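Local coordinates for protein UTP-glucose-1-phosphate uridylyltransferase 2 (PDB 3GUE) that probably catalyses the formation of UDP-glucose and diphosphate from UTP and alpha-D-glucose 1-phosphate, and binds UDP-glucose, at residues I306-L310 and M311-K315; L440-R443 and G444-F448; D318-L321 and G322-L326; K141-L144 and R145-T149; L468-G471 and S472-L476. All blocks are in the same frame, centred on the assembly; numbering follows the deposited sequence.

In the fold
Contacts 1 and 3 sit at the two ends of helix 310-319, the first joining it to strand 300-309 of the central mixed sheet, the second closing it and leading into the loop before strand 329-334. Contact 4 links helix 137-143 to helix 148-151 at the surface; the other four are partly buried. Contacts 2 and 5 lie in the C-terminal beta-helix, with centres about 11 Å apart, and meet through neighbouring strands 446-448 and 468-470. Backbone bonds dominate the helix ends, with an asparagine cap in contact 1, and waters bridge contacts 3, 4 and 5. Contact 2 is apolar between its segments, whereas contact 5 combines an exposed turn with buried I470 and L476.

Contact 1 (I306-L310 and M311-K315); sequences IWINL and MELKK
N309 stands at the N-cap of helix 310-319, and its side-chain OD1 accepts from E312 N at 2.9 Å in a nearly straight bond (172° at the hydrogen). The donor is tilted from the amide carbonyl plane. CG of N309 is anti to its own N (chi1 -179°), which swings OD1 forward over the first turn. The aliphatic part of E312 folds back beside the cap, its CG 3.8 Å from N309 CG, with carboxylate and amide planes 55° apart. ND2 of N309 is bonded to a glycerol, probably from the crystallisation liquor.

Backbone bonds continue the first turn. L313 N donates to N309 O at 3.0 Å, and K314 N to L310 O at 2.8 Å, so the last strand residue already supplies a carbonyl to the helix.

Apolar contact is slight between the segments: CD1 of I308 approaches CD2 of L313 at 4.3 Å. L310 and L313 also pack on L204 of helix 203-209, while I308 rests on strands 214-219 and 242-248.

The chemistry is that of a strand passing directly into a helix: one asparagine occupies an amide N-H of the first turn, which has no earlier helical carbonyl to use, while leucines turn the other way into the core.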
loop_
_atom_site.group_PDB
_atom_site.type_symbol
_atom_site.label_atom_id
_atom_site.label_comp_id
_atom_site.label_asym_id
_atom_site.label_seq_id
_atom_site.Cartn_x
_atom_site.Cartn_y
_atom_site.Cartn_z
ATOM N N ILE A 306 7.996 -2.584 -6.125
ATOM C CA ILE A 306 8.229 -3.809 -6.917
ATOM C C ILE A 306 8.558 -3.502 -8.380
ATOM O O ILE A 306 7.825 -2.784 -9.045
ATOM C CB ILE A 306 6.982 -4.754 -6.924
ATOM C CG1 ILE A 306 6.397 -4.986 -5.520
ATOM C CG2 ILE A 306 7.288 -6.043 -7.642
ATOM C CD1 ILE A 306 7.340 -5.658 -4.578
ATOM N N TRP A 307 9.637 -4.111 -8.865
ATOM C CA TRP A 307 10.031 -4.085 -10.281
ATOM C C TRP A 307 9.559 -5.336 -10.999
ATOM O O TRP A 307 9.855 -6.471 -10.585
ATOM C CB TRP A 307 11.537 -4.041 -10.423
ATOM C CG TRP A 307 12.190 -2.701 -10.148
ATOM C CD1 TRP A 307 12.657 -2.240 -8.953
ATOM C CD2 TRP A 307 12.480 -1.678 -11.113
ATOM N NE1 TRP A 307 13.201 -0.997 -9.105
ATOM C CE2 TRP A 307 13.101 -0.618 -10.420
ATOM C CE3 TRP A 307 12.245 -1.546 -12.487
ATOM C CZ2 TRP A 307 13.494 0.571 -11.051
ATOM C CZ3 TRP A 307 12.652 -0.357 -13.128
ATOM C CH2 TRP A 307 13.279 0.680 -12.401
ATOM N N ILE A 308 8.898 -5.126 -12.124
ATOM C CA ILE A 308 8.541 -6.249 -12.961
ATOM C C ILE A 308 9.120 -6.105 -14.372
ATOM O O ILE A 308 9.270 -4.996 -14.901
ATOM C CB ILE A 308 7.003 -6.540 -12.953
ATOM C CG1 ILE A 308 6.209 -5.359 -13.505
ATOM C CG2 ILE A 308 6.491 -6.972 -11.496
ATOM C CD1 ILE A 308 4.706 -5.704 -13.781
ATOM N N ASN A 309 9.512 -7.238 -14.926
ATOM C CA ASN A 309 9.837 -7.347 -16.332
ATOM C C ASN A 309 8.523 -7.646 -17.067
ATOM O O ASN A 309 7.827 -8.649 -16.785
ATOM C CB ASN A 309 10.906 -8.436 -16.579
ATOM C CG ASN A 309 11.295 -8.571 -18.069
ATOM O OD1 ASN A 309 10.465 -8.859 -18.903
ATOM N ND2 ASN A 309 12.547 -8.331 -18.383
ATOM N N LEU A 310 8.199 -6.754 -17.998
ATOM C CA LEU A 310 6.911 -6.723 -18.659
ATOM C C LEU A 310 6.745 -7.866 -19.681
ATOM O O LEU A 310 5.665 -8.422 -19.809
ATOM C CB LEU A 310 6.703 -5.344 -19.296
ATOM C CG LEU A 310 6.582 -4.155 -18.336
ATOM C CD1 LEU A 310 6.430 -2.872 -19.135
ATOM C CD2 LEU A 310 5.376 -4.359 -17.409
ATOM N N MET A 311 7.829 -8.212 -20.368
ATOM C CA MET A 311 7.857 -9.334 -21.300
ATOM C C MET A 311 7.708 -10.668 -20.558
ATOM O O MET A 311 6.986 -11.548 -21.024
ATOM C CB MET A 311 9.149 -9.301 -22.134
ATOM C CG MET A 311 9.212 -10.310 -23.319
ATOM S SD MET A 311 7.894 -10.113 -24.522
ATOM C CE MET A 311 8.763 -9.520 -25.964
ATOM N N GLU A 312 8.402 -10.824 -19.428
ATOM C CA GLU A 312 8.173 -12.004 -18.575
ATOM C C GLU A 312 6.706 -12.081 -18.115
ATOM O O GLU A 312 6.088 -13.146 -18.167
ATOM C CB GLU A 312 9.112 -12.050 -17.367
ATOM C CG GLU A 312 10.590 -12.307 -17.703
ATOM C CD GLU A 312 10.811 -13.527 -18.594
ATOM O OE1 GLU A 312 10.095 -14.541 -18.418
ATOM O OE2 GLU A 312 11.700 -13.467 -19.473
ATOM N N LEU A 313 6.151 -10.958 -17.666
ATOM C CA LEU A 313 4.716 -10.931 -17.351
ATOM C C LEU A 313 3.873 -11.352 -18.536
ATOM O O LEU A 313 2.942 -12.151 -18.390
ATOM C CB LEU A 313 4.267 -9.560 -16.843
ATOM C CG LEU A 313 2.787 -9.462 -16.515
ATOM C CD1 LEU A 313 2.437 -10.195 -15.204
ATOM C CD2 LEU A 313 2.268 -7.995 -16.512
ATOM N N LYS A 314 4.204 -10.837 -19.715
ATOM C CA LYS A 314 3.438 -11.144 -20.906
ATOM C C LYS A 314 3.446 -12.646 -21.168
ATOM O O LYS A 314 2.392 -13.249 -21.395
ATOM C CB LYS A 314 4.001 -10.382 -22.112
ATOM C CG LYS A 314 3.438 -10.813 -23.451
ATOM C CD LYS A 314 2.047 -10.250 -23.727
ATOM C CE LYS A 314 1.465 -10.872 -25.007
ATOM N NZ LYS A 314 2.493 -10.889 -26.115
ATOM N N LYS A 315 4.646 -13.231 -21.122
ATOM C CA LYS A 315 4.854 -14.674 -21.314
ATOM C C LYS A 315 4.117 -15.528 -20.277
ATOM O O LYS A 315 3.569 -16.574 -20.617
ATOM C CB LYS A 315 6.359 -15.000 -21.314
ATOM C CG LYS A 315 7.094 -14.402 -22.509
ATOM C CD LYS A 315 8.618 -14.458 -22.351
ATOM C CE LYS A 315 9.192 -15.773 -22.838
ATOM N NZ LYS A 315 10.690 -15.736 -22.955
#

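Contact 2 (L440-R443 and G444-F448); sequences LTVR and GLVEF
V442 and V446 face each other across the bend between strands 437-443 and 446-448 of the C-terminal beta-helix, left-handed in this family; the first strand belongs to one of its parallel sheets. The two side chains lie at a slant to each other: CG1 of V442 comes up to CB of V446 at 3.8 Å and stays within 4.0 Å of V446 CG2. In V442, CG1 is anti to the backbone N (chi1 175°), the branch that reaches over the bend.

Two residues farther from the corner on each strand, L440 sends CD2 toward CZ of the F448 ring at 4.2 Å. Both pairs belong to the buried interior, where V446 and F448 also touch I460 of strand 458-462 and L426 of helix 420-427.

No hydrogen bond joins the two segments, whose strand directions differ by 131°. G444 turns the corner with positive phi (77°), and outside groups hold it: its N donates to D413 and its O is bound by the Y417 hydroxyl.

R443 starts away from the bend and folds back along its own strand. A salt bridge to D411 holds NH2, while NH1 donates to V442 O at 2.9 Å, with that oxygen near the guanidinium plane although NH1 itself stands above the carbonyl plane.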
loop_
_atom_site.group_PDB
_atom_site.type_symbol
_atom_site.label_atom_id
_atom_site.label_comp_id
_atom_site.label_asym_id
_atom_site.label_seq_id
_atom_site.Cartn_x
_atom_site.Cartn_y
_atom_site.Cartn_z
ATOM N N LEU A 440 5.550 7.315 20.888
ATOM C CA LEU A 440 4.448 8.128 21.429
ATOM C C LEU A 440 3.152 7.320 21.503
ATOM O O LEU A 440 2.658 6.834 20.488
ATOM C CB LEU A 440 4.232 9.418 20.619
ATOM C CG LEU A 440 2.974 10.236 20.952
ATOM C CD1 LEU A 440 3.084 11.007 22.305
ATOM C CD2 LEU A 440 2.553 11.169 19.799
ATOM N N THR A 441 2.628 7.177 22.723
ATOM C CA THR A 441 1.395 6.465 22.967
ATOM C C THR A 441 0.335 7.449 23.503
ATOM O O THR A 441 0.585 8.201 24.461
ATOM C CB THR A 441 1.648 5.240 23.922
ATOM O OG1 THR A 441 2.534 4.320 23.263
ATOM C CG2 THR A 441 0.368 4.514 24.271
ATOM N N VAL A 442 -0.836 7.440 22.868
ATOM C CA VAL A 442 -1.924 8.325 23.235
ATOM C C VAL A 442 -3.192 7.542 23.457
ATOM O O VAL A 442 -3.559 6.692 22.641
ATOM C CB VAL A 442 -2.146 9.415 22.170
ATOM C CG1 VAL A 442 -3.373 10.290 22.495
ATOM C CG2 VAL A 442 -0.852 10.258 22.012
ATOM N N ARG A 443 -3.839 7.839 24.585
ATOM C CA ARG A 443 -4.989 7.096 25.088
ATOM C C ARG A 443 -6.019 8.091 25.613
ATOM O O ARG A 443 -5.658 9.046 26.312
ATOM C CB ARG A 443 -4.578 6.154 26.236
ATOM C CG ARG A 443 -3.812 4.911 25.813
ATOM C CD ARG A 443 -4.716 3.989 24.990
ATOM N NE ARG A 443 -4.025 2.784 24.534
ATOM C CZ ARG A 443 -3.270 2.718 23.439
ATOM N NH1 ARG A 443 -3.094 3.788 22.664
ATOM N NH2 ARG A 443 -2.697 1.574 23.108
ATOM N N GLY A 444 -7.289 7.856 25.286
ATOM C CA GLY A 444 -8.363 8.791 25.621
ATOM C C GLY A 444 -8.381 9.992 24.683
ATOM O O GLY A 444 -7.638 10.029 23.666
ATOM N N LEU A 445 -9.238 10.967 24.996
ATOM C CA LEU A 445 -9.310 12.216 24.199
ATOM C C LEU A 445 -8.189 13.221 24.531
ATOM O O LEU A 445 -8.041 13.639 25.671
ATOM C CB LEU A 445 -10.686 12.877 24.320
ATOM C CG LEU A 445 -11.858 12.187 23.611
ATOM C CD1 LEU A 445 -13.190 12.588 24.240
ATOM C CD2 LEU A 445 -11.840 12.489 22.088
ATOM N N VAL A 446 -7.431 13.615 23.503
ATOM C CA VAL A 446 -6.212 14.416 23.658
ATOM C C VAL A 446 -6.101 15.338 22.461
ATOM O O VAL A 446 -6.425 14.958 21.326
ATOM C CB VAL A 446 -4.922 13.512 23.815
ATOM C CG1 VAL A 446 -3.634 14.276 23.615
ATOM C CG2 VAL A 446 -4.902 12.781 25.167
ATOM N N GLU A 447 -5.652 16.562 22.730
ATOM C CA GLU A 447 -5.562 17.616 21.719
ATOM C C GLU A 447 -4.252 18.416 21.853
ATOM O O GLU A 447 -4.081 19.173 22.812
ATOM C CB GLU A 447 -6.778 18.541 21.815
ATOM C CG GLU A 447 -8.132 17.919 21.385
ATOM C CD GLU A 447 -9.293 18.894 21.460
ATOM O OE1 GLU A 447 -9.074 20.132 21.456
ATOM O OE2 GLU A 447 -10.447 18.420 21.520
ATOM N N PHE A 448 -3.337 18.221 20.901
ATOM C CA PHE A 448 -2.118 19.037 20.795
ATOM C C PHE A 448 -2.460 20.448 20.382
ATOM O O PHE A 448 -3.338 20.654 19.547
ATOM C CB PHE A 448 -1.129 18.462 19.768
ATOM C CG PHE A 448 -0.470 17.194 20.211
ATOM C CD1 PHE A 448 0.541 17.217 21.179
ATOM C CD2 PHE A 448 -0.866 15.974 19.676
ATOM C CE1 PHE A 448 1.149 16.035 21.605
ATOM C CE2 PHE A 448 -0.257 14.761 20.095
ATOM C CZ PHE A 448 0.745 14.796 21.058
#

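Contact 3 (D318-L321 and G322-L326); sequences DEQL and GVLRL
Helix 310-319 ends in a Schellman motif, with L321 (phi 60°) as C-prime residue and bonds from L321 N to D318 O and from G322 N to M317 O, overlapped by a type I' turn from Q320 to V323 in which V323 N donates to Q320 O at 3.2 Å from well above the carbonyl plane.

The side chains of Q320 and R325 cross at about a right angle beside the turn. Their flat ends are 53° apart, and NE2 of Q320 lies 3.7 Å from NE of R325. Chi1 of Q320 (-49°) sets CG beside its own N, and the bend at chi2 carries the amide over toward the departing chain. CG2 of V323 leans on L321 O at 3.6 Å, and the same side chain also packs against H30, I31 and I34 of helix 26-40. L324 packs on M316 and M317 of helix 310-319 and on Y195 of helix 194-201.

One water spans the turn, donating to both Q320 O and V323 O. The other ties the Q320 side chain to the chain beyond the turn: it accepts from R325 N and donates to OE1 of Q320 at 2.5 Å.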
loop_
_atom_site.group_PDB
_atom_site.type_symbol
_atom_site.label_atom_id
_atom_site.label_comp_id
_atom_site.label_asym_id
_atom_site.label_seq_id
_atom_site.Cartn_x
_atom_site.Cartn_y
_atom_site.Cartn_z
ATOM N N ASP A 318 0.103 -15.124 -20.994
ATOM C CA ASP A 318 -0.221 -15.941 -22.165
ATOM C C ASP A 318 -0.258 -17.413 -21.790
ATOM O O ASP A 318 -1.226 -18.107 -22.084
ATOM C CB ASP A 318 0.811 -15.740 -23.290
ATOM C CG ASP A 318 0.542 -14.499 -24.138
ATOM O OD1 ASP A 318 -0.615 -14.002 -24.150
ATOM O OD2 ASP A 318 1.490 -14.048 -24.832
ATOM N N GLU A 319 0.810 -17.867 -21.143
ATOM C CA GLU A 319 0.976 -19.252 -20.712
ATOM C C GLU A 319 -0.205 -19.710 -19.846
ATOM O O GLU A 319 -0.797 -20.755 -20.091
ATOM C CB GLU A 319 2.299 -19.362 -19.952
ATOM C CG GLU A 319 2.776 -20.749 -19.570
ATOM C CD GLU A 319 4.066 -20.669 -18.776
ATOM O OE1 GLU A 319 5.131 -20.423 -19.387
ATOM O OE2 GLU A 319 4.014 -20.839 -17.536
ATOM N N GLN A 320 -0.568 -18.891 -18.868
ATOM C CA GLN A 320 -1.601 -19.244 -17.899
ATOM C C GLN A 320 -3.009 -18.776 -18.302
ATOM O O GLN A 320 -3.946 -18.832 -17.498
ATOM C CB GLN A 320 -1.191 -18.732 -16.521
ATOM C CG GLN A 320 0.243 -19.108 -16.179
ATOM C CD GLN A 320 0.404 -19.523 -14.744
ATOM O OE1 GLN A 320 1.196 -18.929 -13.993
ATOM N NE2 GLN A 320 -0.355 -20.548 -14.334
ATOM N N LEU A 321 -3.139 -18.330 -19.552
ATOM C CA LEU A 321 -4.421 -17.933 -20.162
ATOM C C LEU A 321 -5.099 -16.789 -19.397
ATOM O O LEU A 321 -6.292 -16.842 -19.078
ATOM C CB LEU A 321 -5.352 -19.153 -20.333
ATOM C CG LEU A 321 -4.685 -20.468 -20.794
ATOM C CD1 LEU A 321 -5.327 -21.687 -20.150
ATOM C CD2 LEU A 321 -4.626 -20.610 -22.313
ATOM N N GLY A 322 -4.311 -15.758 -19.103
ATOM C CA GLY A 322 -4.759 -14.576 -18.362
ATOM C C GLY A 322 -5.087 -14.764 -16.885
ATOM O O GLY A 322 -5.599 -13.839 -16.253
ATOM N N VAL A 323 -4.784 -15.942 -16.324
ATOM C CA VAL A 323 -5.174 -16.280 -14.940
ATOM C C VAL A 323 -3.974 -16.624 -14.024
ATOM O O VAL A 323 -3.560 -17.790 -13.938
ATOM C CB VAL A 323 -6.305 -17.401 -14.921
ATOM C CG1 VAL A 323 -6.741 -17.756 -13.498
ATOM C CG2 VAL A 323 -7.508 -16.944 -15.713
ATOM N N LEU A 324 -3.413 -15.603 -13.356
ATOM C CA LEU A 324 -2.372 -15.828 -12.340
ATOM C C LEU A 324 -2.959 -16.471 -11.075
ATOM O O LEU A 324 -4.046 -16.097 -10.631
ATOM C CB LEU A 324 -1.668 -14.520 -11.934
ATOM C CG LEU A 324 -0.844 -13.796 -12.994
ATOM C CD1 LEU A 324 -0.224 -12.527 -12.429
ATOM C CD2 LEU A 324 0.231 -14.699 -13.628
ATOM N N ARG A 325 -2.211 -17.413 -10.500
ATOM C CA ARG A 325 -2.641 -18.133 -9.302
ATOM C C ARG A 325 -2.240 -17.374 -8.042
ATOM O O ARG A 325 -1.615 -17.961 -7.162
ATOM C CB ARG A 325 -2.001 -19.539 -9.247
ATOM C CG ARG A 325 -2.144 -20.380 -10.496
ATOM C CD ARG A 325 -1.472 -21.761 -10.354
ATOM N NE ARG A 325 -0.110 -21.806 -10.903
ATOM C CZ ARG A 325 1.003 -21.573 -10.204
ATOM N NH1 ARG A 325 0.943 -21.270 -8.917
ATOM N NH2 ARG A 325 2.189 -21.640 -10.798
ATOM N N LEU A 326 -2.560 -16.079 -7.954
ATOM C CA LEU A 326 -2.286 -15.328 -6.731
ATOM C C LEU A 326 -3.174 -15.847 -5.598
ATOM O O LEU A 326 -4.338 -16.165 -5.826
ATOM C CB LEU A 326 -2.519 -13.825 -6.948
ATOM C CG LEU A 326 -1.534 -13.028 -7.821
ATOM C CD1 LEU A 326 -2.055 -11.618 -8.020
ATOM C CD2 LEU A 326 -0.158 -12.948 -7.191
HETATM O O HOH W 1 0.064 -18.231 -11.835
HETATM O O HOH W 2 -4.286 -20.437 -15.506
#

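Contact 4 (K141-L144 and R145-T149); sequences KNFL and RKYPT
N142 and R145 meet at the end of helix 137-143, where both side chain and backbone of the asparagine are used. R145 NE donates to OD1 of N142 at 3.1 Å (164° at the hydrogen); the oxygen sits at the guanidinium edge, in its plane, although the donor stands above the amide plane. A water also donates to OD1 and accepts from R145 NH2. R145 is extended from CG to NE, which carries NE out to OD1, with the guanidinium and amide planes 76° apart.

Three i to i-3 bonds draw the end into 3-10 geometry: R145 N to N142 O at 3.2 Å, K146 N to F143 O, which is weak, and Y147 N to L144 O at 2.8 Å. D109 takes both the K146 ammonium and the Y147 hydroxyl, and D155 the K141 ammonium.

CE2 of F143 lies 4.1 Å from CE2 of Y147, at the edge of the tyrosine ring. N142 and R145 thus pair on the solvent side, while D109, L144, F143 and Y147 tie the link to helix 107-122.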
loop_
_atom_site.group_PDB
_atom_site.type_symbol
_atom_site.label_atom_id
_atom_site.label_comp_id
_atom_site.label_asym_id
_atom_site.label_seq_id
_atom_site.Cartn_x
_atom_site.Cartn_y
_atom_site.Cartn_z
ATOM N N LYS A 141 -8.747 12.516 -11.193
ATOM C CA LYS A 141 -8.744 13.247 -12.454
ATOM C C LYS A 141 -8.941 14.740 -12.206
ATOM O O LYS A 141 -8.169 15.553 -12.724
ATOM C CB LYS A 141 -9.815 12.730 -13.429
ATOM C CG LYS A 141 -9.705 13.386 -14.806
ATOM C CD LYS A 141 -10.618 12.762 -15.859
ATOM C CE LYS A 141 -10.456 13.500 -17.135
ATOM N NZ LYS A 141 -10.913 12.677 -18.280
ATOM N N ASN A 142 -9.932 15.101 -11.380
ATOM C CA ASN A 142 -10.223 16.522 -11.176
ATOM C C ASN A 142 -9.102 17.229 -10.424
ATOM O O ASN A 142 -8.764 18.372 -10.768
ATOM C CB ASN A 142 -11.582 16.773 -10.520
ATOM C CG ASN A 142 -12.207 18.107 -10.974
ATOM O OD1 ASN A 142 -12.674 18.232 -12.127
ATOM N ND2 ASN A 142 -12.198 19.109 -10.085
ATOM N N PHE A 143 -8.516 16.542 -9.429
ATOM C CA PHE A 143 -7.320 17.054 -8.751
ATOM C C PHE A 143 -6.180 17.390 -9.719
ATOM O O PHE A 143 -5.511 18.432 -9.591
ATOM C CB PHE A 143 -6.788 16.114 -7.661
ATOM C CG PHE A 143 -5.586 16.689 -6.924
ATOM C CD1 PHE A 143 -5.763 17.461 -5.789
ATOM C CD2 PHE A 143 -4.284 16.488 -7.400
ATOM C CE1 PHE A 143 -4.683 18.027 -5.129
ATOM C CE2 PHE A 143 -3.200 17.057 -6.747
ATOM C CZ PHE A 143 -3.403 17.834 -5.603
ATOM N N LEU A 144 -5.929 16.498 -10.659
ATOM C CA LEU A 144 -4.815 16.703 -11.597
ATOM C C LEU A 144 -4.986 17.849 -12.607
ATOM O O LEU A 144 -4.088 18.074 -13.404
ATOM C CB LEU A 144 -4.407 15.384 -12.280
ATOM C CG LEU A 144 -3.776 14.320 -11.351
ATOM C CD1 LEU A 144 -3.584 12.961 -12.054
ATOM C CD2 LEU A 144 -2.455 14.816 -10.696
ATOM N N ARG A 145 -6.119 18.572 -12.570
ATOM C CA ARG A 145 -6.286 19.805 -13.335
ATOM C C ARG A 145 -5.154 20.783 -13.052
ATOM O O ARG A 145 -4.709 21.483 -13.954
ATOM C CB ARG A 145 -7.614 20.495 -13.031
ATOM C CG ARG A 145 -8.797 19.881 -13.721
ATOM C CD ARG A 145 -10.000 20.789 -13.648
ATOM N NE ARG A 145 -11.197 20.096 -14.113
ATOM C CZ ARG A 145 -11.562 20.031 -15.385
ATOM N NH1 ARG A 145 -10.813 20.609 -16.328
ATOM N NH2 ARG A 145 -12.678 19.398 -15.719
ATOM N N LYS A 146 -4.720 20.803 -11.785
ATOM C CA LYS A 146 -3.533 21.511 -11.314
ATOM C C LYS A 146 -2.245 21.151 -12.065
ATOM O O LYS A 146 -1.350 21.960 -12.124
ATOM C CB LYS A 146 -3.339 21.214 -9.822
ATOM C CG LYS A 146 -2.249 21.995 -9.143
ATOM C CD LYS A 146 -2.161 21.548 -7.681
ATOM C CE LYS A 146 -1.324 22.498 -6.862
ATOM N NZ LYS A 146 -1.217 21.899 -5.505
ATOM N N TYR A 147 -2.150 19.928 -12.597
ATOM C CA TYR A 147 -0.975 19.512 -13.396
ATOM C C TYR A 147 -1.338 19.243 -14.864
ATOM O O TYR A 147 -1.529 18.092 -15.263
ATOM C CB TYR A 147 -0.242 18.322 -12.740
ATOM C CG TYR A 147 0.246 18.624 -11.334
ATOM C CD1 TYR A 147 1.424 19.348 -11.126
ATOM C CD2 TYR A 147 -0.468 18.189 -10.213
ATOM C CE1 TYR A 147 1.889 19.644 -9.825
ATOM C CE2 TYR A 147 -0.033 18.481 -8.920
ATOM C CZ TYR A 147 1.147 19.197 -8.730
ATOM O OH TYR A 147 1.569 19.492 -7.465
ATOM N N PRO A 148 -1.438 20.310 -15.676
ATOM C CA PRO A 148 -1.805 20.142 -17.096
ATOM C C PRO A 148 -0.985 19.105 -17.863
ATOM O O PRO A 148 -1.540 18.449 -18.761
ATOM C CB PRO A 148 -1.598 21.541 -17.672
ATOM C CG PRO A 148 -1.911 22.453 -16.519
ATOM C CD PRO A 148 -1.243 21.738 -15.344
ATOM N N THR A 149 0.307 18.952 -17.526
ATOM C CA THR A 149 1.189 17.944 -18.164
ATOM C C THR A 149 0.556 16.558 -18.053
ATOM O O THR A 149 0.559 15.773 -19.014
ATOM C CB THR A 149 2.619 17.890 -17.532
ATOM O OG1 THR A 149 3.300 19.145 -17.705
ATOM C CG2 THR A 149 3.471 16.773 -18.176
HETATM O O HOH W 3 -15.075 18.857 -13.735
#

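Contact 5 (L468-G471 and S472-L476); sequences LIIG and SGRVL. Unlike the reference sequence in segment 472-476: S472 (reference Asn).
The guanidinium of R474 has CD2 of L476 over one face, 3.6 Å above the plane and offset toward the rim, while the arginine's stem leans on I470 across a type II turn, G471 to R474, at a corner of the C-terminal beta-helix. At the edge of the group, NH1 reaches a water that also accepts from G471 N. A salt bridge from NH2 to E479 fixes the arginine's far end.

CG of R474 lies 3.7 Å from CG2 of I470, the two side chains running at a slant. With CG anti to the backbone N (chi1 179°), CB and CG are laid on I470, and the bend at chi2 (89°) then turns the guanidinium off toward its polar partners. CG2 of I470 also approaches CD1 of L476 at 4.3 Å, both residues being buried.

At the exposed corner, G473 adopts positive phi (85°), and OG of S472, which differs from the reference asparagine, accepts from A450 N. The turn itself is closed by R474 N donating to G471 O at 3.2 Å, from above the carbonyl plane.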
loop_
_atom_site.group_PDB
_atom_site.type_symbol
_atom_site.label_atom_id
_atom_site.label_comp_id
_atom_site.label_asym_id
_atom_site.label_seq_id
_atom_site.Cartn_x
_atom_site.Cartn_y
_atom_site.Cartn_z
ATOM N N LEU A 468 -8.120 16.436 26.947
ATOM C CA LEU A 468 -6.854 16.906 27.490
ATOM C C LEU A 468 -6.117 17.772 26.458
ATOM O O LEU A 468 -5.677 17.284 25.397
ATOM C CB LEU A 468 -5.995 15.700 27.899
ATOM C CG LEU A 468 -4.543 15.830 28.375
ATOM C CD1 LEU A 468 -4.457 16.744 29.599
ATOM C CD2 LEU A 468 -3.998 14.457 28.712
ATOM N N ILE A 469 -5.989 19.059 26.759
ATOM C CA ILE A 469 -5.271 19.943 25.845
ATOM C C ILE A 469 -3.815 19.964 26.257
ATOM O O ILE A 469 -3.495 20.115 27.440
ATOM C CB ILE A 469 -5.860 21.380 25.772
ATOM C CG1 ILE A 469 -7.278 21.355 25.209
ATOM C CG2 ILE A 469 -5.006 22.277 24.869
ATOM C CD1 ILE A 469 -8.094 22.464 25.693
ATOM N N ILE A 470 -2.936 19.764 25.284
ATOM C CA ILE A 470 -1.511 19.912 25.541
ATOM C C ILE A 470 -1.097 21.337 25.144
ATOM O O ILE A 470 -1.031 21.675 23.958
ATOM C CB ILE A 470 -0.637 18.797 24.845
ATOM C CG1 ILE A 470 -1.170 17.378 25.146
ATOM C CG2 ILE A 470 0.841 18.948 25.235
ATOM C CD1 ILE A 470 -1.244 16.991 26.664
ATOM N N GLY A 471 -0.839 22.163 26.149
ATOM C CA GLY A 471 -0.506 23.581 25.951
ATOM C C GLY A 471 0.531 23.830 24.866
ATOM O O GLY A 471 1.448 23.027 24.660
ATOM N N SER A 472 0.384 24.942 24.162
ATOM C CA SER A 472 1.352 25.343 23.140
ATOM C C SER A 472 2.767 25.545 23.730
ATOM O O SER A 472 2.929 26.136 24.789
ATOM C CB SER A 472 0.852 26.589 22.401
ATOM O OG SER A 472 -0.414 26.340 21.792
ATOM N N GLY A 473 3.779 24.990 23.072
ATOM C CA GLY A 473 5.163 25.115 23.535
ATOM C C GLY A 473 5.574 24.082 24.575
ATOM O O GLY A 473 6.727 24.062 25.000
ATOM N N ARG A 474 4.634 23.236 25.000
ATOM C CA ARG A 474 4.927 22.125 25.934
ATOM C C ARG A 474 6.010 21.189 25.390
ATOM O O ARG A 474 5.919 20.703 24.265
ATOM C CB ARG A 474 3.654 21.320 26.218
ATOM C CG ARG A 474 3.827 20.133 27.160
ATOM C CD ARG A 474 3.630 20.542 28.603
ATOM N NE ARG A 474 3.812 19.423 29.534
ATOM C CZ ARG A 474 2.823 18.689 30.034
ATOM N NH1 ARG A 474 1.555 18.944 29.713
ATOM N NH2 ARG A 474 3.100 17.700 30.862
ATOM N N VAL A 475 7.042 20.966 26.190
ATOM C CA VAL A 475 8.060 19.947 25.895
ATOM C C VAL A 475 7.729 18.675 26.689
ATOM O O VAL A 475 7.691 18.681 27.926
ATOM C CB VAL A 475 9.513 20.418 26.263
ATOM C CG1 VAL A 475 10.518 19.279 26.001
ATOM C CG2 VAL A 475 9.905 21.681 25.511
ATOM N N LEU A 476 7.479 17.590 25.972
ATOM C CA LEU A 476 7.312 16.293 26.591
ATOM C C LEU A 476 8.551 15.464 26.312
ATOM O O LEU A 476 8.751 14.954 25.196
ATOM C CB LEU A 476 6.064 15.600 26.069
ATOM C CG LEU A 476 4.730 16.240 26.431
ATOM C CD1 LEU A 476 3.771 15.871 25.340
ATOM C CD2 LEU A 476 4.232 15.792 27.828
HETATM O O HOH W 4 -0.197 21.332 28.940
#